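Long-range contacts in peptidase M28 (Shewanella amazonensis SB2B, PDB 3IIB), which probably acts as a zinc-dependent carboxypeptidase or dipeptidase of the M28 family, carrying two zinc ions in its active site: residues A[9-14]-A[424-429]; A[336-340]-A[361-365]. All blocks are in the same frame, centred on the assembly; numbering follows the deposited sequence.

Followed from the N terminus, the chain opens interaction 1 almost at once, with residues 9-14 on helix 3-19, and closes it 410 residues later, when helix 413-432 comes back alongside with residues 424-429. Nearly the whole protein lies in that loop. Interaction 2 falls within it as a much shorter closure: strand 337-343 leads into helix 346-355, and the chain returns to place residues 361-365 beside residues 336-340. The two contacts thus nest without crossing, their centres about 13 Å apart. They also touch, since Leu362 CD1 packs 3.4 Å from Gln425 OE1 and also meets Ala14, tying together the N-terminal helix, the C-terminal helix and the turn that leads into the edge strand of a small sheet.

Interaction 1 of 2, residues A[9-14]-A[424-429]; sequences VAEQLA and AQFAWV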
loop_
_atom_site.group_PDB
_atom_site.type_symbol
_atom_site.label_atom_id
_atom_site.label_comp_id
_atom_site.label_asym_id
_atom_site.label_seq_id
_atom_site.Cartn_x
_atom_site.Cartn_y
_atom_site.Cartn_z
ATOM N N VAL A 9 14.841 -5.548 -39.653
ATOM C CA VAL A 9 14.353 -4.257 -39.157
ATOM C C VAL A 9 13.679 -4.474 -37.793
ATOM O O VAL A 9 13.895 -3.708 -36.870
ATOM C CB VAL A 9 13.367 -3.623 -40.131
ATOM C CG1 VAL A 9 12.606 -2.456 -39.471
ATOM C CG2 VAL A 9 14.125 -3.173 -41.374
ATOM N N ALA A 10 12.880 -5.532 -37.667
ATOM C CA ALA A 10 12.205 -5.803 -36.402
ATOM C C ALA A 10 13.235 -6.086 -35.279
ATOM O O ALA A 10 13.087 -5.645 -34.160
ATOM C CB ALA A 10 11.267 -6.970 -36.562
ATOM N N GLU A 11 14.282 -6.823 -35.600
ATOM C CA GLU A 11 15.360 -7.020 -34.637
ATOM C C GLU A 11 15.976 -5.685 -34.181
ATOM O O GLU A 11 16.212 -5.477 -32.991
ATOM C CB GLU A 11 16.408 -7.963 -35.217
ATOM C CG GLU A 11 15.840 -9.345 -35.263
ATOM C CD GLU A 11 16.647 -10.325 -36.054
ATOM O OE1 GLU A 11 17.601 -9.917 -36.751
ATOM O OE2 GLU A 11 16.289 -11.519 -35.968
ATOM N N GLN A 12 16.189 -4.766 -35.130
ATOM C CA GLN A 12 16.761 -3.462 -34.840
ATOM C C GLN A 12 15.818 -2.568 -34.059
ATOM O O GLN A 12 16.278 -1.841 -33.162
ATOM C CB GLN A 12 17.223 -2.774 -36.106
ATOM C CG GLN A 12 18.448 -3.465 -36.617
ATOM C CD GLN A 12 18.778 -3.246 -38.078
ATOM O OE1 GLN A 12 18.104 -2.488 -38.792
ATOM N NE2 GLN A 12 19.876 -3.889 -38.528
ATOM N N LEU A 13 14.519 -2.646 -34.359
ATOM C CA LEU A 13 13.518 -1.939 -33.555
ATOM C C LEU A 13 13.569 -2.377 -32.102
ATOM O O LEU A 13 13.494 -1.548 -31.176
ATOM C CB LEU A 13 12.109 -2.110 -34.135
ATOM C CG LEU A 13 11.869 -1.387 -35.473
ATOM C CD1 LEU A 13 10.581 -1.939 -36.171
ATOM C CD2 LEU A 13 11.797 0.150 -35.236
ATOM N N ALA A 14 13.715 -3.677 -31.876
ATOM C CA ALA A 14 13.820 -4.162 -30.508
ATOM C C ALA A 14 15.064 -3.651 -29.827
ATOM O O ALA A 14 15.023 -3.369 -28.648
ATOM C CB ALA A 14 13.787 -5.630 -30.470
ATOM N N ALA A 424 6.801 -2.703 -31.357
ATOM C CA ALA A 424 7.495 -2.154 -32.515
ATOM C C ALA A 424 7.671 -3.251 -33.572
ATOM O O ALA A 424 7.421 -3.018 -34.770
ATOM C CB ALA A 424 8.803 -1.520 -32.117
ATOM N N GLN A 425 8.083 -4.440 -33.146
ATOM C CA GLN A 425 8.194 -5.575 -34.038
ATOM C C GLN A 425 6.820 -5.908 -34.649
ATOM O O GLN A 425 6.686 -6.120 -35.857
ATOM C CB GLN A 425 8.728 -6.824 -33.325
ATOM C CG GLN A 425 10.166 -6.674 -32.844
ATOM C CD GLN A 425 10.807 -7.956 -32.371
ATOM O OE1 GLN A 425 10.115 -8.850 -31.906
ATOM N NE2 GLN A 425 12.131 -8.063 -32.523
ATOM N N PHE A 426 5.805 -6.024 -33.788
ATOM C CA PHE A 426 4.460 -6.331 -34.262
ATOM C C PHE A 426 3.987 -5.318 -35.300
ATOM O O PHE A 426 3.473 -5.705 -36.366
ATOM C CB PHE A 426 3.482 -6.377 -33.075
ATOM C CG PHE A 426 2.050 -6.617 -33.466
ATOM C CD1 PHE A 426 1.589 -7.902 -33.680
ATOM C CD2 PHE A 426 1.139 -5.567 -33.558
ATOM C CE1 PHE A 426 0.264 -8.135 -34.000
ATOM C CE2 PHE A 426 -0.180 -5.806 -33.908
ATOM C CZ PHE A 426 -0.616 -7.078 -34.128
ATOM N N ALA A 427 4.062 -4.039 -34.976
ATOM C CA ALA A 427 3.537 -3.018 -35.869
ATOM C C ALA A 427 4.348 -3.016 -37.172
ATOM O O ALA A 427 3.769 -2.953 -38.233
ATOM C CB ALA A 427 3.514 -1.636 -35.228
ATOM N N TRP A 428 5.667 -3.172 -37.095
ATOM C CA TRP A 428 6.468 -3.216 -38.321
ATOM C C TRP A 428 6.165 -4.465 -39.161
ATOM O O TRP A 428 5.889 -4.375 -40.362
ATOM C CB TRP A 428 7.957 -3.106 -38.028
ATOM C CG TRP A 428 8.721 -3.094 -39.284
ATOM C CD1 TRP A 428 9.419 -4.117 -39.850
ATOM C CD2 TRP A 428 8.801 -2.000 -40.190
ATOM N NE1 TRP A 428 9.942 -3.722 -41.067
ATOM C CE2 TRP A 428 9.581 -2.421 -41.290
ATOM C CE3 TRP A 428 8.287 -0.702 -40.181
ATOM C CZ2 TRP A 428 9.849 -1.589 -42.361
ATOM C CZ3 TRP A 428 8.538 0.114 -41.284
ATOM C CH2 TRP A 428 9.313 -0.337 -42.340
ATOM N N VAL A 429 6.236 -5.645 -38.567
ATOM C CA VAL A 429 5.961 -6.862 -39.304
ATOM C C VAL A 429 4.547 -6.842 -39.908
ATOM O O VAL A 429 4.374 -7.122 -41.106
ATOM C CB VAL A 429 6.203 -8.133 -38.437
ATOM C CG1 VAL A 429 5.738 -9.363 -39.172
ATOM C CG2 VAL A 429 7.725 -8.264 -38.093
#
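Trp428 turns one face of its indole to Val9, and the two side chains cross at about a right angle. The CG1 methyl of Val9 sits 3.5 Å from the centroid of the five-membered ring of Trp428 and only 16° off its normal, a CH-pi contact made possible by a chi1 of 166° that sets CG1 anti to the backbone N. Trp428 NE1 donates to Asn6 OD1, one turn before Val9 on helix 3-19, which helps to set the rotation of the indole. Leu13 also crosses the tryptophan nearly perpendicularly, but at the root of the side chain: Leu13 CD1 presses against Trp428 CB at 3.4 Å, while Leu13 CB rests on Ala424 CB at 3.9 Å. These residues join helices 3-19 and 413-432, the first and last helices of the chain, as a nearly antiparallel pair; the axes of segments 9-14 and 424-429 approach to 8.7 Å, with 152° between their directions. The backbones come nearest at Ala10 and Gln425, whose CA atoms are 4.7 Å apart, an approach that the small side chain of Ala10 probably eases. At the flank away from the indole, the extended chain of Gln425 passes beside Ala10 CB, and Gln425 NE2 gives Ala10 O a fairly straight hydrogen bond of 3.1 Å. The acceptor lies close to the plane of the glutamine amide, yet NE2 stands well above the plane of the Ala10 carbonyl. Ala14 N, the routine helical donor, approaches that oxygen from the opposite face, so two N-H groups grip it. Ile284 of helix 267-285 packs on both Leu13 and Trp428.

Interaction 2 of 2, residues A[336-340]-A[361-365]; sequences PIYQI and PLGVA
Ala365 is gripped through both of its backbone polar atoms. Ala365 N donates to Tyr338 O at 2.9 Å, approaching from above the carbonyl plane, and Ala365 O accepts from Ile340 N at 3.2 Å, with the donor almost in line with the C=O bond. The two bonds straddle Gln339, the parallel bridge partner of Ala365, whose CA-H also points at Ala365 O, with 3.4 Å between Gln339 CA and that oxygen. A second such contact joins Tyr338 CA to Gly363 O. Next to these backbone bonds, Val364 fits its two methyls between two isoleucines. Val364 CG1, anti to the backbone N (chi1 -179°), meets Ile340 CG1 at 3.5 Å, whereas Val364 CG2 lies 3.9 Å from Ile337 CG2, the valine and Ile337 running side by side and pointing the same way. Farther out, Gln418 NE2 of helix 413-432 hydrogen-bonds both Ile337 O and Leu362 O, bridging the segments where they diverge. Gly363 adopts a positive phi of 98°, which lets the chain turn out of the 3-10 segment. The result is a short parallel edge strand, 365-366, added to strand 337-343, whose other neighbour is the antiparallel strand 387-392: a small three-stranded mixed sheet.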
loop_
_atom_site.group_PDB
_atom_site.type_symbol
_atom_site.label_atom_id
_atom_site.label_comp_id
_atom_site.label_asym_id
_atom_site.label_seq_id
_atom_site.Cartn_x
_atom_site.Cartn_y
_atom_site.Cartn_z
ATOM N N PRO A 336 6.114 -7.951 -18.916
ATOM C CA PRO A 336 6.551 -8.320 -20.265
ATOM C C PRO A 336 5.554 -9.234 -20.976
ATOM O O PRO A 336 4.818 -10.027 -20.338
ATOM C CB PRO A 336 7.890 -9.052 -20.034
ATOM C CG PRO A 336 7.926 -9.350 -18.611
ATOM C CD PRO A 336 6.969 -8.505 -17.867
ATOM N N ILE A 337 5.573 -9.140 -22.300
ATOM C CA ILE A 337 4.823 -10.007 -23.176
ATOM C C ILE A 337 5.488 -11.375 -23.262
ATOM O O ILE A 337 6.696 -11.477 -23.499
ATOM C CB ILE A 337 4.666 -9.377 -24.593
ATOM C CG1 ILE A 337 3.820 -8.126 -24.458
ATOM C CG2 ILE A 337 3.991 -10.375 -25.563
ATOM C CD1 ILE A 337 3.937 -7.153 -25.597
ATOM N N TYR A 338 4.678 -12.416 -23.096
ATOM C CA TYR A 338 5.159 -13.826 -23.145
ATOM C C TYR A 338 4.545 -14.682 -24.264
ATOM O O TYR A 338 5.016 -15.791 -24.516
ATOM C CB TYR A 338 4.940 -14.536 -21.784
ATOM C CG TYR A 338 3.481 -14.638 -21.368
ATOM C CD1 TYR A 338 2.695 -15.716 -21.752
ATOM C CD2 TYR A 338 2.884 -13.639 -20.603
ATOM C CE1 TYR A 338 1.337 -15.788 -21.375
ATOM C CE2 TYR A 338 1.568 -13.719 -20.202
ATOM C CZ TYR A 338 0.787 -14.775 -20.613
ATOM O OH TYR A 338 -0.551 -14.807 -20.210
ATOM N N GLN A 339 3.557 -14.153 -24.961
ATOM C CA GLN A 339 2.844 -14.911 -25.997
ATOM C C GLN A 339 2.053 -13.921 -26.854
ATOM O O GLN A 339 1.531 -12.909 -26.337
ATOM C CB GLN A 339 1.895 -15.928 -25.348
ATOM C CG GLN A 339 1.214 -16.884 -26.330
ATOM C CD GLN A 339 0.577 -18.048 -25.588
ATOM O OE1 GLN A 339 1.219 -18.631 -24.722
ATOM N NE2 GLN A 339 -0.672 -18.401 -25.932
ATOM N N ILE A 340 1.965 -14.211 -28.158
ATOM C CA ILE A 340 1.007 -13.511 -29.010
ATOM C C ILE A 340 -0.046 -14.480 -29.508
ATOM O O ILE A 340 0.254 -15.462 -30.168
ATOM C CB ILE A 340 1.675 -12.763 -30.183
ATOM C CG1 ILE A 340 2.670 -11.742 -29.656
ATOM C CG2 ILE A 340 0.566 -12.112 -31.124
ATOM C CD1 ILE A 340 3.541 -11.062 -30.714
ATOM N N PRO A 361 13.288 -14.353 -29.159
ATOM C CA PRO A 361 14.392 -13.934 -28.281
ATOM C C PRO A 361 14.061 -12.910 -27.198
ATOM O O PRO A 361 14.849 -12.747 -26.263
ATOM C CB PRO A 361 15.420 -13.369 -29.257
ATOM C CG PRO A 361 15.110 -14.047 -30.549
ATOM C CD PRO A 361 13.632 -14.119 -30.572
ATOM N N LEU A 362 12.896 -12.267 -27.300
ATOM C CA LEU A 362 12.422 -11.322 -26.290
ATOM C C LEU A 362 11.527 -12.026 -25.294
ATOM O O LEU A 362 10.998 -11.405 -24.364
ATOM C CB LEU A 362 11.661 -10.201 -26.955
ATOM C CG LEU A 362 12.414 -9.358 -27.973
ATOM C CD1 LEU A 362 11.456 -8.436 -28.792
ATOM C CD2 LEU A 362 13.495 -8.533 -27.241
ATOM N N GLY A 363 11.348 -13.329 -25.511
ATOM C CA GLY A 363 10.561 -14.172 -24.626
ATOM C C GLY A 363 9.129 -14.416 -25.076
ATOM O O GLY A 363 8.306 -14.837 -24.272
ATOM N N VAL A 364 8.818 -14.157 -26.344
ATOM C CA VAL A 364 7.442 -14.228 -26.840
ATOM C C VAL A 364 7.179 -15.516 -27.617
ATOM O O VAL A 364 7.813 -15.761 -28.667
ATOM C CB VAL A 364 7.086 -12.991 -27.732
ATOM C CG1 VAL A 364 5.602 -13.093 -28.220
ATOM C CG2 VAL A 364 7.342 -11.706 -26.967
ATOM N N ALA A 365 6.248 -16.321 -27.085
ATOM C CA ALA A 365 5.912 -17.653 -27.622
ATOM C C ALA A 365 4.802 -17.550 -28.651
ATOM O O ALA A 365 4.029 -16.584 -28.661
ATOM C CB ALA A 365 5.473 -18.638 -26.456
#